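Local atomic coordinates of putative rhamnosidase (PDB entry 3W5N), a protein that hydrolyses terminal non-reducing alpha-L-rhamnose residues from alpha-L-rhamnosides such as citrus flavonoids and gum arabic, and carries a calcium-dependent rhamnose-binding module. Residues A[160-165]-A[219-224]; A[185-190]-A[269-274]. All blocks are in the same frame, centred on the assembly; numbering follows the deposited sequence. Where two conformers were deposited one is given.

Contact 1 of 2, residues A[160-165]-A[219-224]; sequences RRTVDL and NNTLAV. With RAM (alpha-L-rhamnopyranose), chain F.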
ATOM      1  N   ARG A 160     -38.226 -29.603  -2.508  1.00  9.98           N
ATOM      2  CA  ARG A 160     -38.845 -29.237  -3.776  1.00 10.45           C
ATOM      3  C   ARG A 160     -39.924 -28.194  -3.598  1.00 10.88           C
ATOM      4  O   ARG A 160     -40.641 -28.184  -2.588  1.00 10.67           O
ATOM      5  CB  ARG A 160     -39.482 -30.469  -4.439  1.00 10.12           C
ATOM      6  CG  ARG A 160     -38.494 -31.360  -5.170  1.00 10.36           C
ATOM      7  CD  ARG A 160     -39.167 -32.589  -5.777  1.00 10.03           C
ATOM      8  NE  ARG A 160     -40.334 -32.242  -6.580  1.00 10.44           N
ATOM      9  CZ  ARG A 160     -40.314 -32.040  -7.896  1.00 10.55           C
ATOM     10  NH1 ARG A 160     -39.177 -32.165  -8.566  1.00 10.60           N
ATOM     11  NH2 ARG A 160     -41.430 -31.712  -8.536  1.00 10.64           N
ATOM     12  N   ARG A 161     -40.054 -27.337  -4.604  1.00 11.66           N
ATOM     13  CA  ARG A 161     -41.127 -26.357  -4.628  1.00 13.30           C
ATOM     14  C   ARG A 161     -41.437 -26.055  -6.081  1.00 13.61           C
ATOM     15  O   ARG A 161     -40.527 -25.820  -6.861  1.00 13.47           O
ATOM     16  CB  ARG A 161     -40.648 -25.089  -3.941  1.00 14.16           C
ATOM     17  CG  ARG A 161     -41.576 -23.902  -4.035  1.00 16.67           C
ATOM     18  CD  ARG A 161     -42.630 -24.004  -2.970  1.00 18.77           C
ATOM     19  NE  ARG A 161     -43.246 -22.717  -2.717  1.00 20.96           N
ATOM     20  CZ  ARG A 161     -44.475 -22.388  -3.091  1.00 23.49           C
ATOM     21  NH1 ARG A 161     -45.249 -23.267  -3.747  1.00 25.19           N
ATOM     22  NH2 ARG A 161     -44.939 -21.171  -2.794  1.00 24.39           N
ATOM     23  N   THR A 162     -42.711 -26.088  -6.438  1.00 14.36           N
ATOM     24  CA  THR A 162     -43.131 -25.590  -7.746  1.00 15.84           C
ATOM     25  C   THR A 162     -43.902 -24.306  -7.533  1.00 16.97           C
ATOM     26  O   THR A 162     -44.895 -24.292  -6.793  1.00 16.99           O
ATOM     27  CB  THR A 162     -44.015 -26.595  -8.495  1.00 16.28           C
ATOM     28  OG1 THR A 162     -43.285 -27.814  -8.661  1.00 16.22           O
ATOM     29  CG2 THR A 162     -44.398 -26.034  -9.862  1.00 16.73           C
ATOM     30  N   VAL A 163     -43.445 -23.247  -8.195  1.00 17.25           N
ATOM     31  CA  VAL A 163     -44.051 -21.928  -8.051  1.00 19.00           C
ATOM     32  C   VAL A 163     -44.481 -21.352  -9.392  1.00 19.15           C
ATOM     33  O   VAL A 163     -43.797 -21.531 -10.395  1.00 16.94           O
ATOM     34  CB  VAL A 163     -43.111 -20.942  -7.342  1.00 19.77           C
ATOM     35  CG1 VAL A 163     -43.035 -21.290  -5.871  1.00 21.50           C
ATOM     36  CG2 VAL A 163     -41.731 -20.915  -7.992  1.00 19.20           C
ATOM     37  N   ASP A 164     -45.630 -20.684  -9.382  1.00 20.44           N
ATOM     38  CA  ASP A 164     -46.238 -20.114 -10.577  1.00 21.73           C
ATOM     39  C   ASP A 164     -45.779 -18.653 -10.684  1.00 21.84           C
ATOM     40  O   ASP A 164     -46.263 -17.778  -9.953  1.00 23.01           O
ATOM     41  CB  ASP A 164     -47.765 -20.217 -10.462  1.00 24.27           C
ATOM     42  CG  ASP A 164     -48.496 -19.818 -11.740  1.00 28.39           C
ATOM     43  OD1 ASP A 164     -47.868 -19.317 -12.694  1.00 27.93           O
ATOM     44  OD2 ASP A 164     -49.731 -20.013 -11.787  1.00 32.75           O
ATOM     45  N   LEU A 165     -44.831 -18.396 -11.579  1.00 19.99           N
ATOM     46  CA  LEU A 165     -44.207 -17.072 -11.673  1.00 20.56           C
ATOM     47  C   LEU A 165     -44.969 -16.114 -12.582  1.00 21.12           C
ATOM     48  O   LEU A 165     -45.650 -16.550 -13.512  1.00 19.16           O
ATOM     49  CB  LEU A 165     -42.753 -17.201 -12.130  1.00 20.13           C
ATOM     50  CG  LEU A 165     -41.855 -18.054 -11.215  1.00 20.12           C
ATOM     51  CD1 LEU A 165     -40.414 -17.946 -11.682  1.00 19.62           C
ATOM     52  CD2 LEU A 165     -41.980 -17.650  -9.742  1.00 20.06           C
ATOM     53  N   ASN A 219     -45.278 -22.240 -14.223  1.00 18.91           N
ATOM     54  CA  ASN A 219     -44.715 -23.169 -13.234  1.00 19.20           C
ATOM     55  C   ASN A 219     -43.221 -23.413 -13.418  1.00 18.28           C
ATOM     56  O   ASN A 219     -42.792 -23.841 -14.484  1.00 18.71           O
ATOM     57  CB  ASN A 219     -45.471 -24.515 -13.256  1.00 19.94           C
ATOM     58  CG  ASN A 219     -46.845 -24.451 -12.574  1.00 21.79           C
ATOM     59  OD1 ASN A 219     -47.734 -25.263 -12.870  1.00 23.14           O
ATOM     60  ND2 ASN A 219     -47.014 -23.521 -11.648  1.00 21.53           N
ATOM     61  N   ASN A 220     -42.448 -23.139 -12.364  1.00 16.53           N
ATOM     62  CA  ASN A 220     -41.002 -23.388 -12.316  1.00 15.33           C
ATOM     63  C   ASN A 220     -40.757 -24.301 -11.128  1.00 14.51           C
ATOM     64  O   ASN A 220     -41.305 -24.061 -10.045  1.00 14.33           O
ATOM     65  CB  ASN A 220     -40.221 -22.089 -12.077  1.00 15.45           C
ATOM     66  CG  ASN A 220     -40.276 -21.125 -13.250  1.00 15.71           C
ATOM     67  OD1 ASN A 220     -39.240 -20.808 -13.832  1.00 17.42           O
ATOM     68  ND2 ASN A 220     -41.466 -20.645 -13.594  1.00 15.71           N
ATOM     69  N   THR A 221     -39.936 -25.325 -11.310  1.00 13.83           N
ATOM     70  CA  THR A 221     -39.634 -26.251 -10.218  1.00 13.80           C
ATOM     71  C   THR A 221     -38.271 -26.006  -9.635  1.00 13.85           C
ATOM     72  O   THR A 221     -37.262 -26.096 -10.328  1.00 14.17           O
ATOM     73  CB  THR A 221     -39.774 -27.699 -10.666  1.00 14.23           C
ATOM     74  OG1 THR A 221     -41.144 -27.919 -11.034  1.00 15.09           O
ATOM     75  CG2 THR A 221     -39.362 -28.677  -9.529  1.00 14.25           C
ATOM     76  N   LEU A 222     -38.258 -25.640  -8.358  1.00 13.85           N
ATOM     77  CA  LEU A 222     -37.028 -25.408  -7.633  1.00 13.47           C
ATOM     78  C   LEU A 222     -36.742 -26.657  -6.813  1.00 12.98           C
ATOM     79  O   LEU A 222     -37.650 -27.235  -6.230  1.00 12.91           O
ATOM     80  CB  LEU A 222     -37.172 -24.174  -6.719  1.00 14.52           C
ATOM     81  CG  LEU A 222     -37.806 -22.926  -7.352  1.00 16.21           C
ATOM     82  CD1 LEU A 222     -37.967 -21.782  -6.356  1.00 16.66           C
ATOM     83  CD2 LEU A 222     -36.992 -22.488  -8.558  1.00 15.78           C
ATOM     84  N   ALA A 223     -35.486 -27.089  -6.794  1.00 12.59           N
ATOM     85  CA  ALA A 223     -35.092 -28.262  -6.006  1.00 12.56           C
ATOM     86  C   ALA A 223     -33.769 -27.991  -5.332  1.00 12.46           C
ATOM     87  O   ALA A 223     -32.844 -27.447  -5.945  1.00 12.91           O
ATOM     88  CB  ALA A 223     -35.027 -29.519  -6.881  1.00 12.64           C
ATOM     89  N   VAL A 224     -33.671 -28.388  -4.066  1.00 11.74           N
ATOM     90  CA  VAL A 224     -32.503 -28.093  -3.265  1.00 11.38           C
ATOM     91  C   VAL A 224     -32.151 -29.347  -2.483  1.00 11.75           C
ATOM     92  O   VAL A 224     -33.029 -29.963  -1.880  1.00 11.67           O
ATOM     93  CB  VAL A 224     -32.804 -26.939  -2.265  1.00 11.06           C
ATOM     94  CG1 VAL A 224     -31.667 -26.758  -1.270  1.00 10.64           C
ATOM     95  CG2 VAL A 224     -33.099 -25.630  -3.003  1.00 10.91           C
TER
HETATM   96  C1  RAM F1205     -48.259 -31.562 -11.158  1.00 33.86           C
HETATM   97  C2  RAM F1205     -46.998 -32.251 -10.563  1.00 32.22           C
HETATM   98  C3  RAM F1205     -45.863 -31.319 -11.010  1.00 33.54           C
HETATM   99  C4  RAM F1205     -45.999 -29.924 -10.379  1.00 34.53           C
HETATM  100  C5  RAM F1205     -47.365 -29.307 -10.750  1.00 34.14           C
HETATM  101  C6  RAM F1205     -47.650 -28.023  -9.971  1.00 32.59           C
HETATM  102  O1  RAM F1205     -48.228 -31.360 -12.591  1.00 35.25           O
HETATM  103  O2  RAM F1205     -47.340 -32.256  -9.176  1.00 30.61           O
HETATM  104  O3  RAM F1205     -44.557 -31.863 -10.796  1.00 32.22           O
HETATM  105  O4  RAM F1205     -44.885 -29.108 -10.794  1.00 33.61           O
HETATM  106  O5  RAM F1205     -48.448 -30.262 -10.545  1.00 34.45           O
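R161 and L222 form a hydrogen-bonded antiparallel pair, joining two strands of the CBM67 beta-sandwich. R161 N donates to L222 O at 2.9 Å, and L222 N donates back to R161 O at 2.7 Å. V163 and N220 repeat the pattern two residues on. CA-H...O contacts fill in at the non-hydrogen-bonded pairs, as from T162 CA to N220 O at 3.3 Å.

On the face that carries R160, T162 and T221, the contact is polar. T162 OG1 lies 3.2 Å from T221 OG1, a hydroxyl-hydroxyl hydrogen bond, and also bonds O4 of a rhamnose at 3.0 Å. T162 CG2 is anti to the backbone N (OG1 chi1 -59°) and rests 3.9 Å from N219 CB. The R160 guanidinium takes T221 CG2 over one face; its NH1 bonds E270 O and its NE pairs with D275.

The other face mixes apolar and polar side chains. V163 CG2 meets L222 CD1 at 4.2 Å, and L165 CD1 lies 3.5 Å from N220 ND2, which bonds H216 O. V163 CG1 sits over the centre of the R161 guanidinium.

The two faces thus differ: one packs toward strand 235-244 of the opposing sheet, while the other shares a hydroxyl hydrogen bond with a sugar away from the calcium site.

Contact 2 of 2, residues A[185-190]-A[269-274]; sequences SVDGAE and REPDFD. With NA (sodium ion), chain K; RAM (alpha-L-rhamnopyranose), chain F.
R269 reaches across to S185. Its CB lies 3.5 Å from S185 OG and also approaches the CA of G188. CG and CD run on past the same hydroxyl. The chain is extended from CG to NE, which carries NH1 to the S185 hydroxyl. NE and CZ each stay 4.1 Å from S185 OG. In the S185 conformer given, NH1 donates to S185 OG at 3.1 Å. The bond is nearly straight, 169° at the hydrogen, and OG sits at the edge of the guanidinium, in its plane. NH1 also bonds A183 O.

S185 OG stands between its backbone N and carbonyl carbon (chi1 64°), facing R269. It also donates to a water and has a weak bond with A223 O. That water accepts from G188 N as well and donates to R269 O at 2.8 Å. A second water donates to both G188 O and E270 OE2. G188 belongs to the type I' turn from V186 to A189 that joins two strands as a hairpin.

Beside the turn, P271 CG touches D187 OD1 at 3.8 Å, the two side chains crossing at about a right angle. The D187 carboxylate itself bonds H216 NE2 and T221 N. Farther along, F273 O binds a sodium ion at 2.6 Å, which O2 of a rhamnose and two waters also hold.

Direct bonding between the segments thus rests on one arginine N-H and on that serine conformer, and the two waters bridge the hairpin to the loop. The same loop gives a carbonyl, F273 O, to the sodium ion beside the sugar.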
ATOM      1  N   SER A 185     -31.282 -26.210  -7.952  1.00 14.31           N
ATOM      2  CA  SER A 185     -31.594 -26.327  -9.376  0.50 14.38           C
ATOM      3  C   SER A 185     -32.923 -25.665  -9.712  1.00 15.26           C
ATOM      4  O   SER A 185     -33.801 -25.531  -8.851  1.00 14.48           O
ATOM      5  CB  SER A 185     -31.616 -27.800  -9.820  0.50 13.97           C
ATOM      6  OG  SER A 185     -32.644 -28.543  -9.179  0.50 12.68           O
ATOM      7  N   VAL A 186     -33.066 -25.242 -10.973  1.00 15.98           N
ATOM      8  CA  VAL A 186     -34.340 -24.756 -11.507  1.00 17.56           C
ATOM      9  C   VAL A 186     -34.701 -25.615 -12.725  1.00 18.99           C
ATOM     10  O   VAL A 186     -33.887 -25.760 -13.645  1.00 18.63           O
ATOM     11  CB  VAL A 186     -34.289 -23.271 -11.942  1.00 18.13           C
ATOM     12  CG1 VAL A 186     -35.686 -22.798 -12.347  1.00 18.41           C
ATOM     13  CG2 VAL A 186     -33.748 -22.393 -10.823  1.00 17.42           C
ATOM     14  N   ASP A 187     -35.909 -26.178 -12.717  1.00 20.67           N
ATOM     15  CA  ASP A 187     -36.397 -27.071 -13.786  1.00 22.26           C
ATOM     16  C   ASP A 187     -35.348 -28.124 -14.174  1.00 22.54           C
ATOM     17  O   ASP A 187     -35.199 -28.474 -15.361  1.00 22.82           O
ATOM     18  CB  ASP A 187     -36.852 -26.269 -15.025  1.00 23.72           C
ATOM     19  CG  ASP A 187     -38.213 -25.567 -14.829  1.00 25.73           C
ATOM     20  OD1 ASP A 187     -38.885 -25.760 -13.789  1.00 23.37           O
ATOM     21  OD2 ASP A 187     -38.623 -24.822 -15.747  1.00 27.05           O
ATOM     22  N   GLY A 188     -34.629 -28.615 -13.166  1.00 20.07           N
ATOM     23  CA  GLY A 188     -33.645 -29.668 -13.351  1.00 20.45           C
ATOM     24  C   GLY A 188     -32.233 -29.219 -13.708  1.00 20.25           C
ATOM     25  O   GLY A 188     -31.340 -30.057 -13.823  1.00 21.90           O
ATOM     26  N   ALA A 189     -32.006 -27.922 -13.881  1.00 19.69           N
ATOM     27  CA  ALA A 189     -30.646 -27.439 -14.179  1.00 19.82           C
ATOM     28  C   ALA A 189     -30.022 -26.820 -12.933  1.00 19.86           C
ATOM     29  O   ALA A 189     -30.586 -25.888 -12.369  1.00 17.86           O
ATOM     30  CB  ALA A 189     -30.688 -26.409 -15.303  1.00 20.76           C
ATOM     31  N   GLU A 190     -28.852 -27.308 -12.526  1.00 20.02           N
ATOM     32  CA  GLU A 190     -28.166 -26.749 -11.352  1.00 21.08           C
ATOM     33  C   GLU A 190     -27.711 -25.310 -11.587  1.00 21.15           C
ATOM     34  O   GLU A 190     -27.102 -25.004 -12.612  1.00 20.93           O
ATOM     35  CB  GLU A 190     -26.982 -27.618 -10.934  1.00 22.97           C
ATOM     36  CG  GLU A 190     -26.362 -27.182  -9.616  1.00 26.11           C
ATOM     37  CD  GLU A 190     -25.239 -28.090  -9.159  1.00 28.73           C
ATOM     38  OE1 GLU A 190     -25.521 -29.165  -8.591  1.00 30.40           O
ATOM     39  OE2 GLU A 190     -24.067 -27.715  -9.354  1.00 30.84           O
ATOM     40  N   ARG A 269     -35.108 -33.700  -9.291  1.00 16.27           N
ATOM     41  CA  ARG A 269     -35.008 -32.283  -9.586  1.00 16.24           C
ATOM     42  C   ARG A 269     -35.931 -31.850 -10.723  1.00 16.71           C
ATOM     43  O   ARG A 269     -36.103 -30.667 -10.944  1.00 16.26           O
ATOM     44  CB  ARG A 269     -33.560 -31.873  -9.868  1.00 17.24           C
ATOM     45  CG  ARG A 269     -32.612 -32.113  -8.700  1.00 17.77           C
ATOM     46  CD  ARG A 269     -31.215 -31.578  -8.998  1.00 18.47           C
ATOM     47  NE  ARG A 269     -30.339 -31.699  -7.834  1.00 19.29           N
ATOM     48  CZ  ARG A 269     -30.139 -30.759  -6.893  1.00 20.41           C
ATOM     49  NH1 ARG A 269     -30.750 -29.579  -6.937  1.00 18.59           N
ATOM     50  NH2 ARG A 269     -29.315 -31.023  -5.882  1.00 21.05           N
ATOM     51  N   GLU A 270     -36.533 -32.807 -11.430  1.00 17.58           N
ATOM     52  CA  GLU A 270     -37.339 -32.473 -12.619  1.00 19.64           C
ATOM     53  C   GLU A 270     -38.747 -31.993 -12.270  1.00 18.01           C
ATOM     54  O   GLU A 270     -39.328 -32.452 -11.271  1.00 18.00           O
ATOM     55  CB  GLU A 270     -37.451 -33.685 -13.554  1.00 21.50           C
ATOM     56  CG  GLU A 270     -36.116 -34.254 -14.023  1.00 26.34           C
ATOM     57  CD  GLU A 270     -35.289 -33.272 -14.846  1.00 29.27           C
ATOM     58  OE1 GLU A 270     -35.861 -32.388 -15.519  1.00 32.65           O
ATOM     59  OE2 GLU A 270     -34.049 -33.388 -14.828  1.00 32.31           O
ATOM     60  N   PRO A 271     -39.324 -31.114 -13.109  1.00 17.79           N
ATOM     61  CA  PRO A 271     -40.687 -30.622 -12.902  1.00 18.71           C
ATOM     62  C   PRO A 271     -41.745 -31.686 -12.610  1.00 20.76           C
ATOM     63  O   PRO A 271     -42.515 -31.504 -11.666  1.00 21.50           O
ATOM     64  CB  PRO A 271     -40.993 -29.895 -14.212  1.00 18.03           C
ATOM     65  CG  PRO A 271     -39.669 -29.338 -14.600  1.00 18.70           C
ATOM     66  CD  PRO A 271     -38.641 -30.350 -14.179  1.00 17.69           C
ATOM     67  N   ASP A 272     -41.772 -32.785 -13.366  1.00 20.84           N
ATOM     68  CA  ASP A 272     -42.899 -33.727 -13.242  1.00 23.58           C
ATOM     69  C   ASP A 272     -42.734 -34.871 -12.231  1.00 21.89           C
ATOM     70  O   ASP A 272     -43.558 -35.786 -12.182  1.00 24.86           O
ATOM     71  CB  ASP A 272     -43.352 -34.240 -14.613  1.00 27.37           C
ATOM     72  CG  ASP A 272     -44.191 -33.210 -15.375  1.00 33.03           C
ATOM     73  OD1 ASP A 272     -44.771 -32.296 -14.736  1.00 36.99           O
ATOM     74  OD2 ASP A 272     -44.276 -33.312 -16.621  1.00 36.17           O
ATOM     75  N   PHE A 273     -41.699 -34.791 -11.412  1.00 19.14           N
ATOM     76  CA  PHE A 273     -41.408 -35.788 -10.393  1.00 17.41           C
ATOM     77  C   PHE A 273     -42.511 -35.807  -9.336  1.00 16.30           C
ATOM     78  O   PHE A 273     -43.029 -34.757  -8.971  1.00 15.37           O
ATOM     79  CB  PHE A 273     -40.069 -35.445  -9.740  1.00 17.58           C
ATOM     80  CG  PHE A 273     -39.687 -36.366  -8.624  1.00 18.01           C
ATOM     81  CD1 PHE A 273     -39.023 -37.552  -8.887  1.00 18.70           C
ATOM     82  CD2 PHE A 273     -40.006 -36.047  -7.302  1.00 17.46           C
ATOM     83  CE1 PHE A 273     -38.680 -38.412  -7.848  1.00 18.93           C
ATOM     84  CE2 PHE A 273     -39.651 -36.894  -6.265  1.00 18.62           C
ATOM     85  CZ  PHE A 273     -38.997 -38.079  -6.538  1.00 18.74           C
ATOM     86  N   ASP A 274     -42.881 -36.983  -8.836  1.00 15.40           N
ATOM     87  CA  ASP A 274     -43.943 -37.029  -7.833  1.00 15.19           C
ATOM     88  C   ASP A 274     -43.419 -36.849  -6.398  1.00 14.56           C
ATOM     89  O   ASP A 274     -42.747 -37.732  -5.850  1.00 14.91           O
ATOM     90  CB  ASP A 274     -44.776 -38.311  -7.951  1.00 16.08           C
ATOM     91  CG  ASP A 274     -45.834 -38.401  -6.857  1.00 17.52           C
ATOM     92  OD1 ASP A 274     -46.373 -37.339  -6.484  1.00 17.43           O
ATOM     93  OD2 ASP A 274     -46.108 -39.509  -6.357  1.00 17.85           O
TER
HETATM   94 NA    NA K1210     -45.289 -33.499  -9.184  1.00 29.45          NA
HETATM   95  C1  RAM F1205     -48.259 -31.562 -11.158  1.00 33.86           C
HETATM   96  C2  RAM F1205     -46.998 -32.251 -10.563  1.00 32.22           C
HETATM   97  C3  RAM F1205     -45.863 -31.319 -11.010  1.00 33.54           C
HETATM   98  C4  RAM F1205     -45.999 -29.924 -10.379  1.00 34.53           C
HETATM   99  C5  RAM F1205     -47.365 -29.307 -10.750  1.00 34.14           C
HETATM  100  C6  RAM F1205     -47.650 -28.023  -9.971  1.00 32.59           C
HETATM  101  O1  RAM F1205     -48.228 -31.360 -12.591  1.00 35.25           O
HETATM  102  O2  RAM F1205     -47.340 -32.256  -9.176  1.00 30.61           O
HETATM  103  O3  RAM F1205     -44.557 -31.863 -10.796  1.00 32.22           O
HETATM  104  O4  RAM F1205     -44.885 -29.108 -10.794  1.00 33.61           O
HETATM  105  O5  RAM F1205     -48.448 -30.262 -10.545  1.00 34.45           O
HETATM  106  O   HOH W   1     -35.107 -28.132 -10.347  1.00 14.21           O
HETATM  107  O   HOH W   2     -32.127 -32.920 -13.244  1.00 38.06           O
HETATM  108  O   HOH W   3     -45.954 -35.321 -10.809  1.00 20.13           O
HETATM  109  O   HOH W   4     -44.266 -31.797  -7.501  1.00 21.70           O

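How the contacts relate
Both contacts lie in the CBM67 module, with centres about 8 Å apart. Their segments alternate along the chain: 160-165, 185-190, 219-224, 269-274. Strand 218-227 sits between strands 156-165 and 181-186 in one antiparallel sheet of five. Contact 1 is a strand pairing inside that sheet. Contact 2 sets the hairpin at its neighbouring edge against the loop between strands 258-260 and 282-286. Side chains and backbone atoms of the two contacts meet, linking loop and hairpin to these inner strands. Both contacts also touch the same rhamnose, which therefore lies where sheet and loop meet.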